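PDB 5VOL: putative esterase, which probably hydrolyses feruloyl esters on plant arabinoxylan as a calcium-binding member of carbohydrate esterase family 1. Local coordinates for residues Q131-A136 / D154-V159; Y148-S153 / A208-V213; A158-S163 / Y262-F267; L165-E170 / E192-K197. All blocks are in the same frame, centred on the assembly; numbering follows the deposited sequence.

Contact 1 of 4, residues Q131-A136 / D154-V159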
loop_
_atom_site.group_PDB
_atom_site.type_symbol
_atom_site.label_atom_id
_atom_site.label_comp_id
_atom_site.label_asym_id
_atom_site.label_seq_id
_atom_site.Cartn_x
_atom_site.Cartn_y
_atom_site.Cartn_z
ATOM N N GLN C 131 -2.890 23.466 18.338
ATOM C CA GLN C 131 -2.528 23.279 16.945
ATOM C C GLN C 131 -1.362 22.313 16.775
ATOM O O GLN C 131 -1.123 21.809 15.675
ATOM C CB GLN C 131 -2.180 24.637 16.319
ATOM C CG GLN C 131 -3.378 25.593 16.121
ATOM C CD GLN C 131 -4.011 26.125 17.424
ATOM O OE1 GLN C 131 -3.320 26.450 18.403
ATOM N NE2 GLN C 131 -5.343 26.228 17.422
ATOM N N HIS C 132 -0.631 22.059 17.856
ATOM C CA HIS C 132 0.490 21.125 17.823
ATOM C C HIS C 132 0.379 20.015 18.879
ATOM O O HIS C 132 1.385 19.520 19.403
ATOM C CB HIS C 132 1.796 21.890 17.990
ATOM C CG HIS C 132 2.016 22.912 16.917
ATOM N ND1 HIS C 132 1.604 24.221 17.041
ATOM C CD2 HIS C 132 2.564 22.805 15.681
ATOM C CE1 HIS C 132 1.902 24.882 15.933
ATOM N NE2 HIS C 132 2.489 24.046 15.095
ATOM N N ARG C 133 -0.850 19.617 19.174
ATOM C CA ARG C 133 -1.076 18.551 20.143
ATOM C C ARG C 133 -2.089 17.566 19.605
ATOM O O ARG C 133 -3.203 17.950 19.264
ATOM C CB ARG C 133 -1.555 19.118 21.493
ATOM C CG ARG C 133 -1.744 18.027 22.575
ATOM C CD ARG C 133 -2.257 18.584 23.933
ATOM N NE ARG C 133 -1.372 19.592 24.522
ATOM C CZ ARG C 133 -1.644 20.895 24.574
ATOM N NH1 ARG C 133 -2.778 21.364 24.067
ATOM N NH2 ARG C 133 -0.783 21.732 25.144
ATOM N N ALA C 134 -1.707 16.291 19.532
ATOM C CA ALA C 134 -2.606 15.276 18.993
ATOM C C ALA C 134 -2.674 14.085 19.944
ATOM O O ALA C 134 -1.847 13.950 20.839
ATOM C CB ALA C 134 -2.146 14.833 17.576
ATOM N N ILE C 135 -3.656 13.218 19.750
ATOM C CA ILE C 135 -3.767 12.049 20.604
ATOM C C ILE C 135 -4.286 10.844 19.821
ATOM O O ILE C 135 -5.107 10.976 18.911
ATOM C CB ILE C 135 -4.676 12.359 21.840
ATOM C CG1 ILE C 135 -4.648 11.228 22.862
ATOM C CG2 ILE C 135 -6.101 12.697 21.425
ATOM C CD1 ILE C 135 -5.256 11.671 24.220
ATOM N N ALA C 136 -3.759 9.673 20.153
ATOM C CA ALA C 136 -4.127 8.424 19.487
ATOM C C ALA C 136 -3.954 7.292 20.483
ATOM O O ALA C 136 -3.254 7.454 21.480
ATOM C CB ALA C 136 -3.252 8.192 18.254
ATOM N N ASP C 154 -10.612 21.702 23.010
ATOM C CA ASP C 154 -9.747 22.882 23.057
ATOM C C ASP C 154 -8.286 22.496 23.274
ATOM O O ASP C 154 -7.398 23.347 23.235
ATOM C CB ASP C 154 -10.207 23.874 24.145
ATOM C CG ASP C 154 -10.170 23.282 25.556
ATOM O OD1 ASP C 154 -10.304 22.049 25.722
ATOM O OD2 ASP C 154 -10.025 24.070 26.518
ATOM N N MET C 155 -8.027 21.209 23.490
ATOM C CA MET C 155 -6.659 20.753 23.731
ATOM C C MET C 155 -6.054 19.993 22.540
ATOM O O MET C 155 -4.844 19.928 22.411
ATOM C CB MET C 155 -6.609 19.866 24.977
ATOM C CG MET C 155 -6.992 20.582 26.297
ATOM S SD MET C 155 -5.748 21.783 26.784
ATOM C CE MET C 155 -4.403 20.747 27.348
ATOM N N PHE C 156 -6.891 19.402 21.694
ATOM C CA PHE C 156 -6.389 18.537 20.617
ATOM C C PHE C 156 -6.883 18.928 19.228
ATOM O O PHE C 156 -8.067 19.203 19.038
ATOM C CB PHE C 156 -6.782 17.084 20.888
ATOM C CG PHE C 156 -6.327 16.582 22.224
ATOM C CD1 PHE C 156 -5.016 16.165 22.407
ATOM C CD2 PHE C 156 -7.204 16.541 23.298
ATOM C CE1 PHE C 156 -4.583 15.708 23.641
ATOM C CE2 PHE C 156 -6.777 16.082 24.544
ATOM C CZ PHE C 156 -5.466 15.664 24.714
ATOM N N CYS C 157 -5.975 18.918 18.254
ATOM C CA CYS C 157 -6.354 19.207 16.870
ATOM C C CYS C 157 -6.768 17.948 16.116
ATOM O O CYS C 157 -7.487 18.029 15.109
ATOM C CB CYS C 157 -5.202 19.903 16.123
ATOM S SG CYS C 157 -3.711 18.908 15.897
ATOM N N ALA C 158 -6.325 16.784 16.601
ATOM C CA ALA C 158 -6.529 15.534 15.875
ATOM C C ALA C 158 -6.580 14.310 16.794
ATOM O O ALA C 158 -5.825 14.231 17.756
ATOM C CB ALA C 158 -5.419 15.352 14.839
ATOM N N VAL C 159 -7.442 13.356 16.447
ATOM C CA VAL C 159 -7.563 12.078 17.147
ATOM C C VAL C 159 -7.443 10.915 16.158
ATOM O O VAL C 159 -8.142 10.882 15.151
ATOM C CB VAL C 159 -8.914 11.957 17.890
ATOM C CG1 VAL C 159 -9.052 10.573 18.548
ATOM C CG2 VAL C 159 -9.062 13.071 18.940
#
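Ile-135 CG2 sits over one face of the Phe-156 ring, 4.0 Å from its centroid, in a CH-pi contact displaced toward the rim. Arg-133 CD meets the same ring obliquely, 3.7 Å from Phe-156 CE1. The Arg-133 guanidinium stands nearly perpendicular to that ring. Over one guanidinium face lies Met-155 CE, 3.7 Å from Arg-133 NH1. In the guanidinium plane, Arg-133 NH1 donates to a lone pair of Met-155 O at 3.0 Å. The arginine chain runs straight to CD and then bends (chi3 -59°), bringing NH1 to that carbonyl. Arg-133 NE forms a salt bridge with Glu-121. A leucine here would probably leave Met-155 O and the Glu-121 carboxylate without their mate. The backbones are tied by Cys-157 N to Arg-133 O, 3.1 Å, and by Ile-135 N to Ala-158 O, also 3.1 Å. Strands 133-138 and 158-162 pair in parallel here, with helix 140-151 as the crossover of a beta-alpha-beta unit. That helix covers Ile-135 and Val-159. Helix 254-271 covers Ala-134 and Ala-158, and strand 46-50 is the other neighbour of strand 133-138.

Contact 2 of 4, residues Y148-S153 / A208-V213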
loop_
_atom_site.group_PDB
_atom_site.type_symbol
_atom_site.label_atom_id
_atom_site.label_comp_id
_atom_site.label_asym_id
_atom_site.label_seq_id
_atom_site.Cartn_x
_atom_site.Cartn_y
_atom_site.Cartn_z
ATOM N N TYR C 148 -11.229 11.870 25.206
ATOM C CA TYR C 148 -10.433 13.051 25.530
ATOM C C TYR C 148 -10.626 14.126 24.462
ATOM O O TYR C 148 -10.759 15.326 24.763
ATOM C CB TYR C 148 -8.942 12.720 25.630
ATOM C CG TYR C 148 -8.440 12.168 26.953
ATOM C CD1 TYR C 148 -9.309 11.723 27.941
ATOM C CD2 TYR C 148 -7.071 12.099 27.204
ATOM C CE1 TYR C 148 -8.809 11.211 29.169
ATOM C CE2 TYR C 148 -6.570 11.598 28.400
ATOM C CZ TYR C 148 -7.434 11.162 29.381
ATOM O OH TYR C 148 -6.889 10.660 30.551
ATOM N N GLY C 149 -10.614 13.693 23.204
ATOM C CA GLY C 149 -10.779 14.624 22.100
ATOM C C GLY C 149 -12.180 15.202 22.105
ATOM O O GLY C 149 -12.389 16.359 21.753
ATOM N N GLN C 150 -13.143 14.391 22.527
ATOM C CA GLN C 150 -14.532 14.809 22.580
ATOM C C GLN C 150 -14.766 15.848 23.692
ATOM O O GLN C 150 -15.442 16.861 23.481
ATOM C CB GLN C 150 -15.431 13.589 22.786
ATOM C CG GLN C 150 -15.584 12.686 21.553
ATOM C CD GLN C 150 -16.457 11.472 21.836
ATOM O OE1 GLN C 150 -16.440 10.937 22.945
ATOM N NE2 GLN C 150 -17.233 11.038 20.836
ATOM N N ARG C 151 -14.200 15.607 24.872
ATOM C CA ARG C 151 -14.468 16.485 26.011
ATOM C C ARG C 151 -13.385 17.559 26.181
ATOM O O ARG C 151 -13.564 18.510 26.937
ATOM C CB ARG C 151 -14.631 15.654 27.304
ATOM C CG ARG C 151 -15.992 14.948 27.408
ATOM C CD ARG C 151 -16.215 14.167 28.723
ATOM N NE ARG C 151 -15.305 13.036 28.848
ATOM C CZ ARG C 151 -14.173 13.073 29.542
ATOM N NH1 ARG C 151 -13.839 14.175 30.196
ATOM N NH2 ARG C 151 -13.385 12.001 29.599
ATOM N N HIS C 152 -12.271 17.426 25.462
ATOM C CA HIS C 152 -11.210 18.428 25.523
ATOM C C HIS C 152 -10.793 18.914 24.138
ATOM O O HIS C 152 -9.599 19.005 23.836
ATOM C CB HIS C 152 -9.993 17.882 26.255
ATOM C CG HIS C 152 -10.275 17.499 27.673
ATOM N ND1 HIS C 152 -10.236 18.408 28.710
ATOM C CD2 HIS C 152 -10.616 16.312 28.226
ATOM C CE1 HIS C 152 -10.532 17.793 29.842
ATOM N NE2 HIS C 152 -10.767 16.522 29.581
ATOM N N SER C 153 -11.783 19.250 23.319
ATOM C CA SER C 153 -11.528 19.690 21.949
ATOM C C SER C 153 -10.672 20.962 21.904
ATOM O O SER C 153 -10.040 21.256 20.883
ATOM C CB SER C 153 -12.846 19.900 21.218
ATOM O OG SER C 153 -13.619 20.915 21.826
ATOM N N ALA C 208 -20.557 21.397 16.538
ATOM C CA ALA C 208 -19.600 22.410 16.103
ATOM C C ALA C 208 -18.260 22.238 16.791
ATOM O O ALA C 208 -17.205 22.404 16.167
ATOM C CB ALA C 208 -20.144 23.826 16.366
ATOM N N ASP C 209 -18.296 21.928 18.085
ATOM C CA ASP C 209 -17.066 21.655 18.817
ATOM C C ASP C 209 -16.334 20.442 18.236
ATOM O O ASP C 209 -15.120 20.464 18.068
ATOM C CB ASP C 209 -17.356 21.415 20.292
ATOM C CG ASP C 209 -17.173 22.653 21.125
ATOM O OD1 ASP C 209 -17.131 23.761 20.544
ATOM O OD2 ASP C 209 -17.078 22.523 22.368
ATOM N N LEU C 210 -17.080 19.387 17.942
ATOM C CA LEU C 210 -16.493 18.157 17.411
ATOM C C LEU C 210 -15.845 18.371 16.032
ATOM O O LEU C 210 -14.805 17.787 15.734
ATOM C CB LEU C 210 -17.554 17.067 17.341
ATOM C CG LEU C 210 -18.056 16.597 18.717
ATOM C CD1 LEU C 210 -19.110 15.538 18.576
ATOM C CD2 LEU C 210 -16.901 16.099 19.582
ATOM N N ARG C 211 -16.450 19.226 15.209
ATOM C CA ARG C 211 -15.906 19.552 13.881
ATOM C C ARG C 211 -14.591 20.343 13.939
ATOM O O ARG C 211 -13.911 20.483 12.924
ATOM C CB ARG C 211 -16.931 20.335 13.064
ATOM C CG ARG C 211 -18.245 19.620 12.884
ATOM C CD ARG C 211 -19.316 20.503 12.239
ATOM N NE ARG C 211 -20.542 19.742 11.996
ATOM C CZ ARG C 211 -21.758 20.150 12.344
ATOM N NH1 ARG C 211 -21.915 21.318 12.943
ATOM N NH2 ARG C 211 -22.816 19.395 12.086
ATOM N N SER C 212 -14.216 20.853 15.110
ATOM C CA SER C 212 -12.943 21.571 15.215
ATOM C C SER C 212 -11.775 20.602 15.386
ATOM O O SER C 212 -10.610 21.006 15.455
ATOM C CB SER C 212 -12.964 22.566 16.382
ATOM O OG SER C 212 -13.032 21.859 17.605
ATOM N N VAL C 213 -12.094 19.318 15.451
ATOM C CA VAL C 213 -11.087 18.280 15.604
ATOM C C VAL C 213 -11.072 17.384 14.359
ATOM O O VAL C 213 -12.117 17.088 13.792
ATOM C CB VAL C 213 -11.357 17.440 16.893
ATOM C CG1 VAL C 213 -10.324 16.336 17.059
ATOM C CG2 VAL C 213 -11.361 18.362 18.136
#
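Val-213 has CG1 anti to its own N (chi1 179°), and this leaves CG2 facing Ser-153. The Ser-153 hydroxyl lies between its backbone N and carbonyl carbon (chi1 62°), turned to the side of Asp-209. The contact belongs to the alpha/beta-hydrolase fold. The end of helix 140-151 meets the type I turn that runs from Leu-210 to Val-213 and leads into strand 214-218. Val-213 CG2 touches Ser-153 CB at 3.8 Å. Ser-153 OG stays 3.9 Å from Asp-209 OD2, too long for a hydrogen bond. The fit between the segments is therefore mainly van der Waals packing. Leu-210 brings one methyl, CD2, against the helix backbone, 4.0 Å from Gln-150 CA. The Gln-150 side chain crosses the leucine at a slant, with CG brushing the same methyl. Its amide is used by other partners: NE2 bonds to Cys-195 O and OE1 to Asn-147. Arg-130 adds a polar tie between the two segments, with NE on Ser-153 O and NH2 on Ser-212 O. The helix end is tied to the turn. Asp-209 O, just before the turn, accepts two bonds from Ser-212: from N at 3.1 Å and from OG at 2.6 Å, the hydroxyl lying in the carbonyl plane.

Contact 3 of 4, residues A158-S163 / Y262-F267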
loop_
_atom_site.group_PDB
_atom_site.type_symbol
_atom_site.label_atom_id
_atom_site.label_comp_id
_atom_site.label_asym_id
_atom_site.label_seq_id
_atom_site.Cartn_x
_atom_site.Cartn_y
_atom_site.Cartn_z
ATOM N N ALA C 158 -6.325 16.784 16.601
ATOM C CA ALA C 158 -6.529 15.534 15.875
ATOM C C ALA C 158 -6.580 14.310 16.794
ATOM O O ALA C 158 -5.825 14.231 17.756
ATOM C CB ALA C 158 -5.419 15.352 14.839
ATOM N N VAL C 159 -7.442 13.356 16.447
ATOM C CA VAL C 159 -7.563 12.078 17.147
ATOM C C VAL C 159 -7.443 10.915 16.158
ATOM O O VAL C 159 -8.142 10.882 15.151
ATOM C CB VAL C 159 -8.914 11.957 17.890
ATOM C CG1 VAL C 159 -9.052 10.573 18.548
ATOM C CG2 VAL C 159 -9.062 13.071 18.940
ATOM N N TYR C 160 -6.565 9.960 16.454
ATOM C CA TYR C 160 -6.456 8.746 15.649
ATOM C C TYR C 160 -6.782 7.553 16.549
ATOM O O TYR C 160 -5.991 7.185 17.401
ATOM C CB TYR C 160 -5.054 8.591 15.051
ATOM C CG TYR C 160 -4.956 7.527 13.978
ATOM C CD1 TYR C 160 -4.962 6.172 14.299
ATOM C CD2 TYR C 160 -4.848 7.882 12.635
ATOM C CE1 TYR C 160 -4.874 5.187 13.300
ATOM C CE2 TYR C 160 -4.760 6.915 11.631
ATOM C CZ TYR C 160 -4.774 5.576 11.968
ATOM O OH TYR C 160 -4.681 4.637 10.967
ATOM N N ALA C 161 -7.940 6.952 16.335
ATOM C CA ALA C 161 -8.454 5.885 17.187
ATOM C C ALA C 161 -8.244 4.504 16.556
ATOM O O ALA C 161 -8.853 4.220 15.529
ATOM C CB ALA C 161 -9.936 6.122 17.439
ATOM N N MET C 162 -7.401 3.653 17.159
ATOM C CA MET C 162 -7.121 2.311 16.616
ATOM C C MET C 162 -7.873 1.224 17.358
ATOM O O MET C 162 -7.698 1.101 18.570
ATOM C CB MET C 162 -5.630 1.965 16.704
ATOM C CG MET C 162 -4.667 3.040 16.231
ATOM S SD MET C 162 -3.012 2.573 16.762
ATOM C CE MET C 162 -2.104 4.002 16.190
ATOM N N SER C 163 -8.667 0.430 16.635
ATOM C CA SER C 163 -9.386 -0.700 17.221
ATOM C C SER C 163 -10.031 -0.289 18.544
ATOM O O SER C 163 -9.892 -0.988 19.555
ATOM C CB SER C 163 -8.436 -1.869 17.451
ATOM O OG SER C 163 -7.583 -2.084 16.335
ATOM N N TYR C 262 1.814 3.949 10.454
ATOM C CA TYR C 262 2.189 4.458 9.147
ATOM C C TYR C 262 1.096 5.330 8.540
ATOM O O TYR C 262 1.354 6.112 7.626
ATOM C CB TYR C 262 2.550 3.292 8.206
ATOM C CG TYR C 262 3.963 2.781 8.421
ATOM C CD1 TYR C 262 5.028 3.367 7.755
ATOM C CD2 TYR C 262 4.235 1.732 9.306
ATOM C CE1 TYR C 262 6.319 2.927 7.936
ATOM C CE2 TYR C 262 5.539 1.279 9.504
ATOM C CZ TYR C 262 6.573 1.889 8.804
ATOM O OH TYR C 262 7.872 1.479 8.957
ATOM N N GLN C 263 -0.123 5.223 9.052
ATOM C CA GLN C 263 -1.180 6.160 8.662
ATOM C C GLN C 263 -1.329 7.289 9.686
ATOM O O GLN C 263 -1.572 8.460 9.331
ATOM C CB GLN C 263 -2.503 5.416 8.489
ATOM C CG GLN C 263 -2.514 4.569 7.227
ATOM C CD GLN C 263 -3.371 3.319 7.337
ATOM O OE1 GLN C 263 -3.175 2.365 6.577
ATOM N NE2 GLN C 263 -4.336 3.315 8.272
ATOM N N CYS C 264 -1.179 6.930 10.957
ATOM C CA CYS C 264 -1.369 7.877 12.061
ATOM C C CYS C 264 -0.347 9.002 12.068
ATOM O O CYS C 264 -0.708 10.161 12.187
ATOM C CB CYS C 264 -1.319 7.142 13.404
ATOM S SG CYS C 264 -1.499 8.217 14.852
ATOM N N LEU C 265 0.930 8.666 11.956
ATOM C CA LEU C 265 1.959 9.690 12.076
ATOM C C LEU C 265 1.918 10.720 10.934
ATOM O O LEU C 265 2.007 11.937 11.189
ATOM C CB LEU C 265 3.330 9.029 12.181
ATOM C CG LEU C 265 3.456 8.210 13.484
ATOM C CD1 LEU C 265 4.763 7.429 13.495
ATOM C CD2 LEU C 265 3.345 9.135 14.723
ATOM N N PRO C 266 1.747 10.264 9.680
ATOM C CA PRO C 266 1.565 11.283 8.626
ATOM C C PRO C 266 0.273 12.083 8.778
ATOM O O PRO C 266 0.238 13.263 8.431
ATOM C CB PRO C 266 1.542 10.455 7.318
ATOM C CG PRO C 266 2.374 9.230 7.641
ATOM C CD PRO C 266 2.026 8.925 9.125
ATOM N N PHE C 267 -0.778 11.443 9.284
ATOM C CA PHE C 267 -2.064 12.097 9.500
ATOM C C PHE C 267 -1.959 13.273 10.471
ATOM O O PHE C 267 -2.357 14.383 10.131
ATOM C CB PHE C 267 -3.093 11.085 10.009
ATOM C CG PHE C 267 -4.341 11.707 10.587
ATOM C CD1 PHE C 267 -5.276 12.337 9.767
ATOM C CD2 PHE C 267 -4.601 11.618 11.947
ATOM C CE1 PHE C 267 -6.432 12.899 10.297
ATOM C CE2 PHE C 267 -5.764 12.179 12.494
ATOM C CZ PHE C 267 -6.678 12.818 11.665
#
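Tyr-160 OH is held by two polar partners, one on the helix and one on the neighbouring strand. Gln-263 NE2 donates to it at 3.0 Å, with a rather bent N-H...O angle of 141°, and Asp-218 of strand 214-218 forms a second hydrogen bond with it. The hydroxyl lies somewhat out of the glutamine amide plane. Gln-263 CB also packs on it, 3.4 Å from Tyr-160 OH. CG of the tyrosine is anti to its N (chi1 -168°), and the ring reaches out to helix 254-271. Cys-264 CB stands over the centre of one ring face, 3.6 Å from the centroid and 9° off the normal. Cys-264 SG is set back toward the root of the side chain, 3.6 Å from Tyr-160 CB, in an oblique sulfur-aromatic contact. At the ring edge, Phe-267 CD2 comes to 3.8 Å from Tyr-160 CD2. Phe-267 CE2 goes on to Ala-158 CB, 4.0 Å away. Phe-216 stacks with the tyrosine and meets Phe-267 edge-to-face. A phenylalanine in place of Tyr-160 would probably leave the Gln-263 amide and the Asp-218 carboxylate without their common partner. Strand 158-162 and this part of the helix run almost exactly antiparallel, their axes 9.4 Å apart. Beyond the strand, Ser-163 touches Asp-223 and His-252 of the probable catalytic triad. This is the packing of a C-terminal helix on the central sheet of an alpha/beta hydrolase.

Contact 4 of 4, residues L165-E170 / E192-K197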
loop_
_atom_site.group_PDB
_atom_site.type_symbol
_atom_site.label_atom_id
_atom_site.label_comp_id
_atom_site.label_asym_id
_atom_site.label_seq_id
_atom_site.Cartn_x
_atom_site.Cartn_y
_atom_site.Cartn_z
ATOM N N LEU C 165 -11.940 1.113 21.919
ATOM C CA LEU C 165 -13.032 0.755 22.823
ATOM C C LEU C 165 -13.992 1.940 22.912
ATOM O O LEU C 165 -13.973 2.691 23.884
ATOM C CB LEU C 165 -12.493 0.386 24.199
ATOM C CG LEU C 165 -13.472 -0.110 25.267
ATOM C CD1 LEU C 165 -14.024 -1.490 24.890
ATOM C CD2 LEU C 165 -12.781 -0.148 26.636
ATOM N N MET C 166 -14.792 2.130 21.863
ATOM C CA MET C 166 -15.691 3.279 21.765
ATOM C C MET C 166 -16.820 3.148 22.785
ATOM O O MET C 166 -17.370 4.135 23.256
ATOM C CB MET C 166 -16.268 3.385 20.356
ATOM C CG MET C 166 -15.236 3.732 19.275
ATOM S SD MET C 166 -14.275 5.213 19.670
ATOM C CE MET C 166 -13.602 5.623 18.032
ATOM N N SER C 167 -17.178 1.903 23.066
ATOM C CA SER C 167 -18.134 1.555 24.115
ATOM C C SER C 167 -17.974 0.068 24.364
ATOM O O SER C 167 -17.276 -0.605 23.608
ATOM C CB SER C 167 -19.575 1.891 23.714
ATOM O OG SER C 167 -19.986 1.167 22.561
ATOM N N ILE C 168 -18.620 -0.455 25.405
ATOM C CA ILE C 168 -18.561 -1.890 25.678
ATOM C C ILE C 168 -19.225 -2.683 24.571
ATOM O O ILE C 168 -20.374 -2.416 24.231
ATOM C CB ILE C 168 -19.248 -2.251 27.015
ATOM C CG1 ILE C 168 -18.673 -1.402 28.151
ATOM C CG2 ILE C 168 -19.106 -3.738 27.298
ATOM C CD1 ILE C 168 -17.213 -1.680 28.444
ATOM N N PRO C 169 -18.509 -3.670 24.006
ATOM C CA PRO C 169 -19.064 -4.518 22.941
ATOM C C PRO C 169 -20.214 -5.378 23.452
ATOM O O PRO C 169 -20.219 -5.723 24.629
ATOM C CB PRO C 169 -17.875 -5.392 22.524
ATOM C CG PRO C 169 -16.988 -5.422 23.725
ATOM C CD PRO C 169 -17.149 -4.080 24.395
ATOM N N GLU C 170 -21.173 -5.711 22.595
ATOM C CA GLU C 170 -22.270 -6.585 23.008
ATOM C C GLU C 170 -21.758 -7.975 23.384
ATOM O O GLU C 170 -22.374 -8.679 24.189
ATOM C CB GLU C 170 -23.321 -6.684 21.903
ATOM C CG GLU C 170 -23.779 -5.323 21.393
ATOM C CD GLU C 170 -25.160 -5.358 20.761
ATOM O OE1 GLU C 170 -25.853 -6.390 20.909
ATOM O OE2 GLU C 170 -25.546 -4.350 20.121
ATOM N N GLU C 192 -20.266 5.017 31.043
ATOM C CA GLU C 192 -20.690 6.382 31.325
ATOM C C GLU C 192 -20.073 7.347 30.324
ATOM O O GLU C 192 -20.649 8.389 30.013
ATOM C CB GLU C 192 -20.313 6.796 32.753
ATOM C CG GLU C 192 -20.905 5.878 33.843
ATOM C CD GLU C 192 -20.367 6.174 35.250
ATOM O OE1 GLU C 192 -19.530 7.096 35.406
ATOM O OE2 GLU C 192 -20.785 5.476 36.201
ATOM N N ASN C 193 -18.897 6.999 29.816
ATOM C CA ASN C 193 -18.204 7.905 28.904
ATOM C C ASN C 193 -18.196 7.388 27.463
ATOM O O ASN C 193 -17.255 7.649 26.706
ATOM C CB ASN C 193 -16.780 8.153 29.403
ATOM C CG ASN C 193 -16.750 9.035 30.641
ATOM O OD1 ASN C 193 -16.490 8.569 31.760
ATOM N ND2 ASN C 193 -17.031 10.304 30.453
ATOM N N SER C 194 -19.249 6.657 27.103
ATOM C CA SER C 194 -19.391 6.088 25.770
ATOM C C SER C 194 -19.078 7.128 24.697
ATOM O O SER C 194 -19.614 8.239 24.720
ATOM C CB SER C 194 -20.799 5.535 25.562
ATOM O OG SER C 194 -20.990 5.122 24.215
ATOM N N CYS C 195 -18.180 6.767 23.789
ATOM C CA CYS C 195 -17.790 7.666 22.710
ATOM C C CYS C 195 -18.935 7.778 21.731
ATOM O O CYS C 195 -19.162 8.831 21.150
ATOM C CB CYS C 195 -16.519 7.160 22.014
ATOM S SG CYS C 195 -15.053 7.222 23.078
ATOM N N VAL C 196 -19.651 6.675 21.556
ATOM C CA VAL C 196 -20.808 6.633 20.682
ATOM C C VAL C 196 -21.921 7.515 21.223
ATOM O O VAL C 196 -22.409 8.400 20.518
ATOM C CB VAL C 196 -21.314 5.200 20.508
ATOM C CG1 VAL C 196 -22.558 5.181 19.629
ATOM C CG2 VAL C 196 -20.204 4.315 19.906
ATOM N N LYS C 197 -22.303 7.298 22.485
ATOM C CA LYS C 197 -23.369 8.086 23.101
ATOM C C LYS C 197 -23.068 9.574 23.031
ATOM O O LYS C 197 -23.966 10.381 22.797
ATOM C CB LYS C 197 -23.593 7.676 24.567
ATOM C CG LYS C 197 -24.576 8.597 25.291
ATOM C CD LYS C 197 -24.879 8.154 26.729
ATOM C CE LYS C 197 -23.757 8.536 27.683
ATOM N NZ LYS C 197 -23.451 10.013 27.654
#
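Met-166 packs along the start of helix 195-200. Its CB lies 4.1 Å from Val-196 CG2 and equally near Cys-195 CB. CG is anti to the carbonyl carbon (chi1 -67°), and the chain bends at chi2 (-53°), which carries SD past Cys-195, 3.8 Å from Cys-195 CB and 4.0 Å from Cys-195 SG. From there CE leads away from the helix, toward Ala-161 of strand 158-162. Thr-146, Asn-229 and Phe-232 also touch the methionine, so helices 140-151 and 226-238 help to enclose it. The backbone of the same residue makes the polar link. Met-166 O accepts from Cys-195 N at 2.8 Å, with the donor nearly in line with the carbonyl. Ser-167 follows beside the helix start, its CB 3.6 Å from Ser-194 OG. Its own hydroxyl faces the Val-196 side chain. Ser-194 OG is already engaged, since it accepts a nearly straight bond from Lys-197 N at 3.1 Å. Two N-H groups of the first turn, which cannot find acceptors earlier in their own helix, are thus satisfied. One uses a side chain of its own segment, the other a carbonyl from the loop after strand 158-162. Ser-194 is the N-cap of helix 195-200, and Met-166 O adds a loop carbonyl on the N-H of its first residue.

Contacts 1 and 3 share strand 158-162 and are joined by a probable hydrogen bond from Tyr-160 N to Ile-135 O, 3.0 Å. Contact 2 packs beside contact 1, with Tyr-148 CD2 3.5 Å from Ile-135 CD1. It reaches contact 4 through a probable bond of 2.9 Å between Gln-150 NE2 and Cys-195 O. Contact 4 meets contact 3 where Met-166 CE lies 3.7 Å from Ala-161 CB. Contacts 1 and 4 do not touch, their nearest atoms being about 7 Å apart. Met-162 of contact 3 lies near the probable triad of Ser-139, His-252 and Asp-223. The Phe-267 side chain is about 10 Å from a bound calcium ion.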